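Local atomic coordinates of protein piwi (Drosophila melanogaster, PDB entry 6KR6), a protein that binds piRNAs of 24 to 30 nucleotides and, in complex with them, represses transposable elements. Residues 609-614 with 626-631; 698-703 with 735-740; 77-82 with 389-394. One frame throughout, in Å; residues are numbered along the deposited sequence.

Contact 1. Residues 609-614 with 626-631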
loop_
_atom_site.group_PDB
_atom_site.type_symbol
_atom_site.label_atom_id
_atom_site.label_comp_id
_atom_site.label_asym_id
_atom_site.label_seq_id
_atom_site.Cartn_x
_atom_site.Cartn_y
_atom_site.Cartn_z
ATOM N N PHE A 609 14.266 -6.139 -18.926
ATOM C CA PHE A 609 14.005 -7.571 -18.945
ATOM C C PHE A 609 12.929 -7.866 -17.912
ATOM O O PHE A 609 13.044 -7.440 -16.759
ATOM C CB PHE A 609 15.297 -8.344 -18.648
ATOM C CG PHE A 609 15.096 -9.807 -18.381
ATOM C CD1 PHE A 609 15.092 -10.720 -19.423
ATOM C CD2 PHE A 609 14.949 -10.275 -17.086
ATOM C CE1 PHE A 609 14.923 -12.067 -19.176
ATOM C CE2 PHE A 609 14.780 -11.620 -16.837
ATOM C CZ PHE A 609 14.763 -12.518 -17.884
ATOM N N SER A 610 11.884 -8.584 -18.319
ATOM C CA SER A 610 10.709 -8.770 -17.477
ATOM C C SER A 610 10.333 -10.241 -17.394
ATOM O O SER A 610 10.156 -10.897 -18.425
ATOM C CB SER A 610 9.527 -7.957 -18.013
ATOM O OG SER A 610 9.355 -8.162 -19.403
ATOM N N THR A 611 10.198 -10.747 -16.168
ATOM C CA THR A 611 9.748 -12.113 -15.931
ATOM C C THR A 611 8.604 -12.108 -14.926
ATOM O O THR A 611 8.457 -11.183 -14.124
ATOM C CB THR A 611 10.878 -13.013 -15.407
ATOM O OG1 THR A 611 12.119 -12.617 -15.994
ATOM C CG2 THR A 611 10.607 -14.470 -15.758
ATOM N N VAL A 612 7.783 -13.156 -14.988
ATOM C CA VAL A 612 6.741 -13.402 -14.002
ATOM C C VAL A 612 6.819 -14.863 -13.590
ATOM O O VAL A 612 7.264 -15.724 -14.357
ATOM C CB VAL A 612 5.323 -13.078 -14.525
ATOM C CG1 VAL A 612 4.545 -12.274 -13.494
ATOM C CG2 VAL A 612 5.385 -12.352 -15.863
ATOM N N THR A 613 6.384 -15.139 -12.365
ATOM C CA THR A 613 6.278 -16.519 -11.913
ATOM C C THR A 613 5.188 -16.620 -10.858
ATOM O O THR A 613 4.836 -15.640 -10.199
ATOM C CB THR A 613 7.621 -17.051 -11.375
ATOM O OG1 THR A 613 7.572 -18.480 -11.267
ATOM C CG2 THR A 613 7.927 -16.460 -10.007
ATOM N N GLU A 614 4.653 -17.825 -10.705
ATOM C CA GLU A 614 3.666 -18.073 -9.664
ATOM C C GLU A 614 4.353 -18.347 -8.317
ATOM O O GLU A 614 5.537 -18.692 -8.248
ATOM C CB GLU A 614 2.757 -19.244 -10.043
ATOM C CG GLU A 614 1.341 -19.118 -9.484
ATOM C CD GLU A 614 0.561 -20.410 -9.558
ATOM O OE1 GLU A 614 0.183 -20.927 -8.485
ATOM O OE2 GLU A 614 0.333 -20.913 -10.680
ATOM N N TRP A 626 14.301 -15.731 -6.488
ATOM C CA TRP A 626 15.692 -15.891 -6.899
ATOM C C TRP A 626 15.854 -16.476 -8.298
ATOM O O TRP A 626 16.800 -16.066 -8.993
ATOM C CB TRP A 626 16.469 -16.748 -5.895
ATOM C CG TRP A 626 17.858 -16.931 -6.391
ATOM C CD1 TRP A 626 18.406 -18.066 -6.917
ATOM C CD2 TRP A 626 18.858 -15.915 -6.495
ATOM N NE1 TRP A 626 19.702 -17.823 -7.309
ATOM C CE2 TRP A 626 20.001 -16.508 -7.061
ATOM C CE3 TRP A 626 18.902 -14.562 -6.145
ATOM C CZ2 TRP A 626 21.176 -15.795 -7.286
ATOM C CZ3 TRP A 626 20.068 -13.856 -6.367
ATOM C CH2 TRP A 626 21.189 -14.473 -6.932
ATOM N N PRO A 627 15.042 -17.436 -8.754
ATOM C CA PRO A 627 15.148 -17.846 -10.165
ATOM C C PRO A 627 15.000 -16.687 -11.135
ATOM O O PRO A 627 15.750 -16.599 -12.116
ATOM C CB PRO A 627 14.012 -18.865 -10.308
ATOM C CG PRO A 627 13.902 -19.467 -8.963
ATOM C CD PRO A 627 14.158 -18.344 -7.999
ATOM N N MET A 628 14.057 -15.779 -10.871
ATOM C CA MET A 628 13.882 -14.622 -11.743
ATOM C C MET A 628 15.090 -13.694 -11.684
ATOM O O MET A 628 15.530 -13.174 -12.717
ATOM C CB MET A 628 12.607 -13.870 -11.365
ATOM C CG MET A 628 11.339 -14.703 -11.440
ATOM S SD MET A 628 9.891 -13.714 -11.027
ATOM C CE MET A 628 10.431 -12.994 -9.481
ATOM N N ILE A 629 15.642 -13.474 -10.486
ATOM C CA ILE A 629 16.831 -12.627 -10.385
ATOM C C ILE A 629 17.998 -13.248 -11.147
ATOM O O ILE A 629 18.777 -12.546 -11.811
ATOM C CB ILE A 629 17.186 -12.369 -8.910
ATOM C CG1 ILE A 629 15.989 -11.764 -8.182
ATOM C CG2 ILE A 629 18.388 -11.443 -8.804
ATOM C CD1 ILE A 629 16.284 -11.374 -6.764
ATOM N N ALA A 630 18.132 -14.573 -11.071
ATOM C CA ALA A 630 19.201 -15.258 -11.791
ATOM C C ALA A 630 19.017 -15.136 -13.297
ATOM O O ALA A 630 19.988 -14.927 -14.034
ATOM C CB ALA A 630 19.257 -16.727 -11.370
ATOM N N LYS A 631 17.775 -15.274 -13.773
ATOM C CA LYS A 631 17.497 -15.068 -15.192
ATOM C C LYS A 631 17.873 -13.659 -15.626
ATOM O O LYS A 631 18.454 -13.461 -16.701
ATOM C CB LYS A 631 16.021 -15.337 -15.487
ATOM C CG LYS A 631 15.578 -16.768 -15.239
ATOM C CD LYS A 631 14.083 -16.932 -15.457
ATOM C CE LYS A 631 13.711 -16.753 -16.920
ATOM N NZ LYS A 631 12.263 -17.001 -17.158
#
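Phe609 lays the far end of its ring against Lys631: CZ comes to 3.9 Å from Lys631 CB, and CE2 lies 3.9 Å from Lys631 C, so the CE2-CZ end of the ring covers both the root of the lysine and the backbone it grows from. The ring gets there because its CG stands anti to the backbone N (chi1 169°), and the two side chains cross at about a right angle. Beyond CB the lysine chain bends at chi3, and its NZ comes 3.3 Å from Thr611 CG2 on the way toward Glu804, its partner in a long and weak ion pair. One turn earlier on the helix, Met628 reaches down to the strand with its sulfur, and SD rests 3.5 Å from the methyl CG2 of Thr613. Contact here is mostly apolar: the strand offers a phenyl ring and two threonine methyls, and the helix a thioether and the length of a lysine. Were Phe609 cut back to an alanine, the base of Lys631 would probably lose its aromatic cover and a gap would open between strand and helix at that end. The segments run nearly antiparallel, at 160°, with axes 8.9 Å apart. Strand 608-614 pairs with strand 592-599, whose Leu596 also receives Met628, while Val612 points away from helix 625-640 and packs on Leu787 and Val791 of helix 779-795. A sheet with helices on both faces, its third strand followed by a helix that returns across it, is the signature of the RNase H fold of Piwi domains.

Contact 2. Residues 698-703 with 735-740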
loop_
_atom_site.group_PDB
_atom_site.type_symbol
_atom_site.label_atom_id
_atom_site.label_comp_id
_atom_site.label_asym_id
_atom_site.label_seq_id
_atom_site.Cartn_x
_atom_site.Cartn_y
_atom_site.Cartn_z
ATOM N N ASN A 698 -0.550 7.142 5.432
ATOM C CA ASN A 698 -0.743 7.502 6.832
ATOM C C ASN A 698 -0.070 8.828 7.166
ATOM O O ASN A 698 -0.609 9.623 7.945
ATOM C CB ASN A 698 -0.209 6.383 7.731
ATOM C CG ASN A 698 0.277 6.887 9.071
ATOM O OD1 ASN A 698 1.460 7.189 9.238
ATOM N ND2 ASN A 698 -0.630 6.976 10.035
ATOM N N THR A 699 1.102 9.078 6.594
ATOM C CA THR A 699 1.885 10.273 6.873
ATOM C C THR A 699 1.857 11.195 5.662
ATOM O O THR A 699 2.190 10.774 4.549
ATOM C CB THR A 699 3.327 9.908 7.219
ATOM O OG1 THR A 699 3.347 9.105 8.405
ATOM C CG2 THR A 699 4.150 11.162 7.445
ATOM N N ARG A 700 1.458 12.445 5.881
ATOM C CA ARG A 700 1.400 13.449 4.831
ATOM C C ARG A 700 2.141 14.699 5.286
ATOM O O ARG A 700 2.446 14.877 6.469
ATOM C CB ARG A 700 -0.049 13.800 4.463
ATOM C CG ARG A 700 -1.015 12.634 4.543
ATOM C CD ARG A 700 -1.845 12.499 3.276
ATOM N NE ARG A 700 -2.750 11.359 3.362
ATOM C CZ ARG A 700 -3.415 10.847 2.332
ATOM N NH1 ARG A 700 -4.216 9.805 2.512
ATOM N NH2 ARG A 700 -3.276 11.369 1.121
ATOM N N PHE A 701 2.430 15.569 4.321
ATOM C CA PHE A 701 3.018 16.872 4.594
ATOM C C PHE A 701 2.785 17.761 3.382
ATOM O O PHE A 701 2.657 17.274 2.256
ATOM C CB PHE A 701 4.512 16.772 4.924
ATOM C CG PHE A 701 5.307 15.981 3.925
ATOM C CD1 PHE A 701 5.900 16.603 2.839
ATOM C CD2 PHE A 701 5.471 14.615 4.082
ATOM C CE1 PHE A 701 6.637 15.875 1.922
ATOM C CE2 PHE A 701 6.206 13.882 3.170
ATOM C CZ PHE A 701 6.790 14.514 2.088
ATOM N N PHE A 702 2.727 19.069 3.625
ATOM C CA PHE A 702 2.348 20.021 2.593
ATOM C C PHE A 702 3.250 21.244 2.653
ATOM O O PHE A 702 3.892 21.520 3.669
ATOM C CB PHE A 702 0.880 20.444 2.739
ATOM C CG PHE A 702 -0.055 19.300 2.989
ATOM C CD1 PHE A 702 -0.300 18.360 2.001
ATOM C CD2 PHE A 702 -0.692 19.161 4.211
ATOM C CE1 PHE A 702 -1.157 17.303 2.228
ATOM C CE2 PHE A 702 -1.554 18.107 4.444
ATOM C CZ PHE A 702 -1.788 17.177 3.450
ATOM N N LEU A 703 3.284 21.980 1.545
ATOM C CA LEU A 703 4.057 23.210 1.420
ATOM C C LEU A 703 3.098 24.386 1.297
ATOM O O LEU A 703 2.289 24.431 0.363
ATOM C CB LEU A 703 4.984 23.156 0.207
ATOM C CG LEU A 703 5.643 24.483 -0.179
ATOM C CD1 LEU A 703 6.879 24.743 0.668
ATOM C CD2 LEU A 703 5.976 24.510 -1.663
ATOM N N GLN A 735 -5.929 16.943 -8.460
ATOM C CA GLN A 735 -6.954 16.962 -7.431
ATOM C C GLN A 735 -6.628 15.927 -6.363
ATOM O O GLN A 735 -5.930 14.941 -6.617
ATOM C CB GLN A 735 -8.343 16.689 -8.024
ATOM N N GLY A 736 -7.145 16.162 -5.164
ATOM C CA GLY A 736 -6.917 15.262 -4.054
ATOM C C GLY A 736 -5.737 15.672 -3.199
ATOM O O GLY A 736 -5.179 16.769 -3.312
ATOM N N THR A 737 -5.350 14.754 -2.318
ATOM C CA THR A 737 -4.232 14.952 -1.407
ATOM C C THR A 737 -3.088 14.029 -1.798
ATOM O O THR A 737 -3.312 12.875 -2.177
ATOM C CB THR A 737 -4.647 14.682 0.041
ATOM O OG1 THR A 737 -6.060 14.881 0.181
ATOM C CG2 THR A 737 -3.921 15.625 0.979
ATOM N N VAL A 738 -1.858 14.539 -1.706
ATOM C CA VAL A 738 -0.698 13.741 -2.083
ATOM C C VAL A 738 -0.453 12.661 -1.043
ATOM O O VAL A 738 -0.534 12.904 0.170
ATOM C CB VAL A 738 0.554 14.618 -2.245
ATOM C CG1 VAL A 738 1.644 13.850 -2.977
ATOM C CG2 VAL A 738 0.228 15.884 -2.976
ATOM N N SER A 739 -0.147 11.460 -1.517
ATOM C CA SER A 739 0.362 10.397 -0.663
ATOM C C SER A 739 1.844 10.231 -0.957
ATOM O O SER A 739 2.197 9.688 -2.015
ATOM C CB SER A 739 -0.384 9.087 -0.917
ATOM O OG SER A 739 -1.786 9.298 -0.967
ATOM N N PRO A 740 2.742 10.688 -0.085
ATOM C CA PRO A 740 4.173 10.579 -0.382
ATOM C C PRO A 740 4.627 9.131 -0.343
ATOM O O PRO A 740 4.057 8.297 0.364
ATOM C CB PRO A 740 4.829 11.397 0.734
ATOM C CG PRO A 740 3.879 11.284 1.869
ATOM C CD PRO A 740 2.499 11.253 1.255
#
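Arg700 reaches across to residues 737-739 with its outer half. From CB the chain runs through CG and bends at chi2 (-130°), which brings CD to 3.4 Å from Val738 O. NE bonds to a residue just outside the segments. NH2 donates a weak hydrogen bond to that same Val738 O, 3.3 Å away and bent to 146°, with Thr737 O also lying near the guanidinium plane at its edge; Ser739 OG is close to NH2 but badly angled for a bond. NH1 turns to Glu220 in a salt bridge and gives a weak bond to Met697 O.

Pro740 fills most of the rest, its CG and CD against the carbonyl O of Thr699 and its ring alongside the oppositely directed Phe701, whose CE2 is 3.7 Å from Pro740 CG. Phe702 CE1 lies 3.5 Å from Thr737 CG2, and the hydroxyl of the same Thr737 is hydrogen-bonded to Met360 O and Arg365 NE.

Arg365 also brings a second positive charge close, which Glu220 would be expected to offset. The polar grip on the 735-740 loop is therefore slight: the arginine's stronger bond is to Glu220, while Phe701 on Pro740 and Phe702 on the Thr737 methyl supply the apolar part.

Contact 3. Residues 77-82 with 389-394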
loop_
_atom_site.group_PDB
_atom_site.type_symbol
_atom_site.label_atom_id
_atom_site.label_comp_id
_atom_site.label_asym_id
_atom_site.label_seq_id
_atom_site.Cartn_x
_atom_site.Cartn_y
_atom_site.Cartn_z
ATOM N N PRO A 77 10.726 19.663 31.066
ATOM C CA PRO A 77 12.061 19.540 30.456
ATOM C C PRO A 77 12.819 18.323 30.957
ATOM O O PRO A 77 13.386 17.571 30.155
ATOM C CB PRO A 77 12.739 20.857 30.846
ATOM C CG PRO A 77 11.625 21.820 31.024
ATOM C CD PRO A 77 10.489 21.013 31.607
ATOM N N GLU A 78 12.839 18.108 32.269
ATOM C CA GLU A 78 13.376 16.884 32.859
ATOM C C GLU A 78 12.181 15.993 33.180
ATOM O O GLU A 78 11.572 16.098 34.246
ATOM C CB GLU A 78 14.209 17.193 34.098
ATOM N N TRP A 79 11.838 15.117 32.236
ATOM C CA TRP A 79 10.664 14.257 32.345
ATOM C C TRP A 79 11.071 12.836 31.997
ATOM O O TRP A 79 11.502 12.570 30.870
ATOM C CB TRP A 79 9.544 14.747 31.422
ATOM C CG TRP A 79 8.285 13.944 31.494
ATOM C CD1 TRP A 79 7.223 14.155 32.323
ATOM C CD2 TRP A 79 7.950 12.804 30.693
ATOM N NE1 TRP A 79 6.249 13.214 32.092
ATOM C CE2 TRP A 79 6.671 12.373 31.097
ATOM C CE3 TRP A 79 8.608 12.104 29.677
ATOM C CZ2 TRP A 79 6.038 11.275 30.521
ATOM C CZ3 TRP A 79 7.979 11.014 29.106
ATOM C CH2 TRP A 79 6.706 10.611 29.529
ATOM N N ARG A 80 10.942 11.928 32.963
ATOM C CA ARG A 80 11.334 10.537 32.783
ATOM C C ARG A 80 10.254 9.631 33.358
ATOM O O ARG A 80 9.412 10.059 34.152
ATOM C CB ARG A 80 12.685 10.241 33.447
ATOM C CG ARG A 80 13.812 11.169 33.018
ATOM C CD ARG A 80 14.271 10.876 31.599
ATOM N NE ARG A 80 14.798 9.520 31.472
ATOM C CZ ARG A 80 16.015 9.154 31.861
ATOM N NH1 ARG A 80 16.835 10.041 32.409
ATOM N NH2 ARG A 80 16.412 7.898 31.707
ATOM N N ILE A 81 10.290 8.365 32.951
ATOM C CA ILE A 81 9.313 7.366 33.369
ATOM C C ILE A 81 9.980 6.407 34.345
ATOM O O ILE A 81 11.042 5.847 34.048
ATOM C CB ILE A 81 8.729 6.609 32.164
ATOM C CG1 ILE A 81 7.826 7.539 31.355
ATOM C CG2 ILE A 81 7.957 5.384 32.621
ATOM C CD1 ILE A 81 6.791 8.256 32.198
ATOM N N VAL A 82 9.350 6.215 35.502
ATOM C CA VAL A 82 9.889 5.377 36.566
ATOM C C VAL A 82 9.126 4.061 36.590
ATOM O O VAL A 82 7.887 4.049 36.609
ATOM C CB VAL A 82 9.809 6.086 37.929
ATOM C CG1 VAL A 82 10.771 5.447 38.909
ATOM C CG2 VAL A 82 10.105 7.568 37.774
ATOM N N TRP A 389 -0.426 12.915 33.368
ATOM C CA TRP A 389 0.961 12.588 33.073
ATOM C C TRP A 389 1.809 13.819 32.789
ATOM O O TRP A 389 2.982 13.674 32.427
ATOM C CB TRP A 389 1.028 11.623 31.886
ATOM C CG TRP A 389 0.520 10.258 32.214
ATOM C CD1 TRP A 389 -0.781 9.848 32.229
ATOM C CD2 TRP A 389 1.304 9.117 32.580
ATOM N NE1 TRP A 389 -0.855 8.522 32.582
ATOM C CE2 TRP A 389 0.412 8.050 32.801
ATOM C CE3 TRP A 389 2.675 8.896 32.741
ATOM C CZ2 TRP A 389 0.845 6.780 33.173
ATOM C CZ3 TRP A 389 3.103 7.634 33.111
ATOM C CH2 TRP A 389 2.191 6.593 33.324
ATOM N N ASN A 390 1.244 15.018 32.948
ATOM C CA ASN A 390 1.958 16.278 32.747
ATOM C C ASN A 390 2.569 16.349 31.345
ATOM O O ASN A 390 3.768 16.571 31.160
ATOM C CB ASN A 390 3.014 16.483 33.838
ATOM C CG ASN A 390 2.396 16.764 35.196
ATOM O OD1 ASN A 390 1.489 17.588 35.317
ATOM N ND2 ASN A 390 2.875 16.069 36.221
ATOM N N MET A 391 1.705 16.151 30.353
ATOM C CA MET A 391 2.060 16.304 28.951
ATOM C C MET A 391 0.907 16.986 28.233
ATOM O O MET A 391 -0.261 16.684 28.492
ATOM C CB MET A 391 2.377 14.956 28.293
ATOM C CG MET A 391 1.291 13.907 28.450
ATOM S SD MET A 391 1.761 12.349 27.679
ATOM C CE MET A 391 3.390 12.118 28.380
ATOM N N GLU A 392 1.240 17.909 27.338
ATOM C CA GLU A 392 0.258 18.729 26.646
ATOM C C GLU A 392 0.382 18.518 25.146
ATOM O O GLU A 392 1.495 18.529 24.602
ATOM C CB GLU A 392 0.450 20.210 26.985
ATOM C CG GLU A 392 -0.701 20.847 27.752
ATOM C CD GLU A 392 -1.664 21.598 26.851
ATOM O OE1 GLU A 392 -2.753 21.063 26.556
ATOM O OE2 GLU A 392 -1.326 22.726 26.432
ATOM N N LEU A 393 -0.758 18.303 24.490
ATOM C CA LEU A 393 -0.814 18.459 23.047
ATOM C C LEU A 393 -0.474 19.896 22.691
ATOM O O LEU A 393 -0.850 20.831 23.403
ATOM C CB LEU A 393 -2.209 18.137 22.500
ATOM C CG LEU A 393 -2.910 16.783 22.602
ATOM C CD1 LEU A 393 -3.908 16.660 21.459
ATOM C CD2 LEU A 393 -1.931 15.640 22.577
ATOM N N ASP A 394 0.234 20.078 21.586
ATOM C CA ASP A 394 0.329 21.394 20.977
ATOM C C ASP A 394 -0.766 21.510 19.924
ATOM O O ASP A 394 -0.780 20.747 18.954
ATOM C CB ASP A 394 1.710 21.622 20.365
ATOM C CG ASP A 394 2.800 21.727 21.411
ATOM O OD1 ASP A 394 2.539 21.382 22.584
ATOM O OD2 ASP A 394 3.916 22.164 21.063
#
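Trp79 meets the 389-394 segment with both halves of its indole. On the pyrrole side, NE1 donates a weak hydrogen bond to Trp389 O, 3.3 Å away with an angle of 144°; on the benzene side, CZ2 packs 3.5 Å from the terminal methyl CE of Met391. A nearly fully extended first torsion (chi1 -179°) carries the indole out from the backbone, and Met391 curls toward it by a bend at chi3. Two residues on, Ile81 sends CD1 to the edge of the Trp389 ring, near its plane and 3.8 Å from CZ3, the side chains crossing at about a right angle.

The next shell sets these groups in place. Trp389 also touches Thr123, and Met391 lies on Leu73 and Thr75. Ile81 is held by backbone hydrogen bonding to Ile153, just ahead of strand 82-88. The carbonyl that receives the indole N-H comes at the end of helix 380-388, where the negative end of the helix dipole is likely to make it a better acceptor.

Asn390, with positive phi (56°) and two bonds back into the last turn, closes that helix in a Schellman motif, and strand 392-405 follows: a capped helix-to-strand turn, here docked against the approach to the antiparallel sheet of the N-terminal domain.

Along the chain the contacts follow one another: contact 3 closes at residue 394, contact 1 lies wholly within 609-631, and contact 2 opens later, at 698. None touches another. Contacts 1 and 3 are the most distant pair, with centres about 52 Å apart on opposite sides of the chain's centre; the centre of contact 2 lies about 34 Å from that of contact 1 and about 30 Å from that of contact 3. Contacts 1 and 2 both belong to the Piwi domain, whereas contact 3 involves the start of the N-terminal domain. Strand 61-68 bridges the regions, pairing with both 392-405 and 701-702. This pairing is consistent with a link between the two lobes of this Argonaute-family protein.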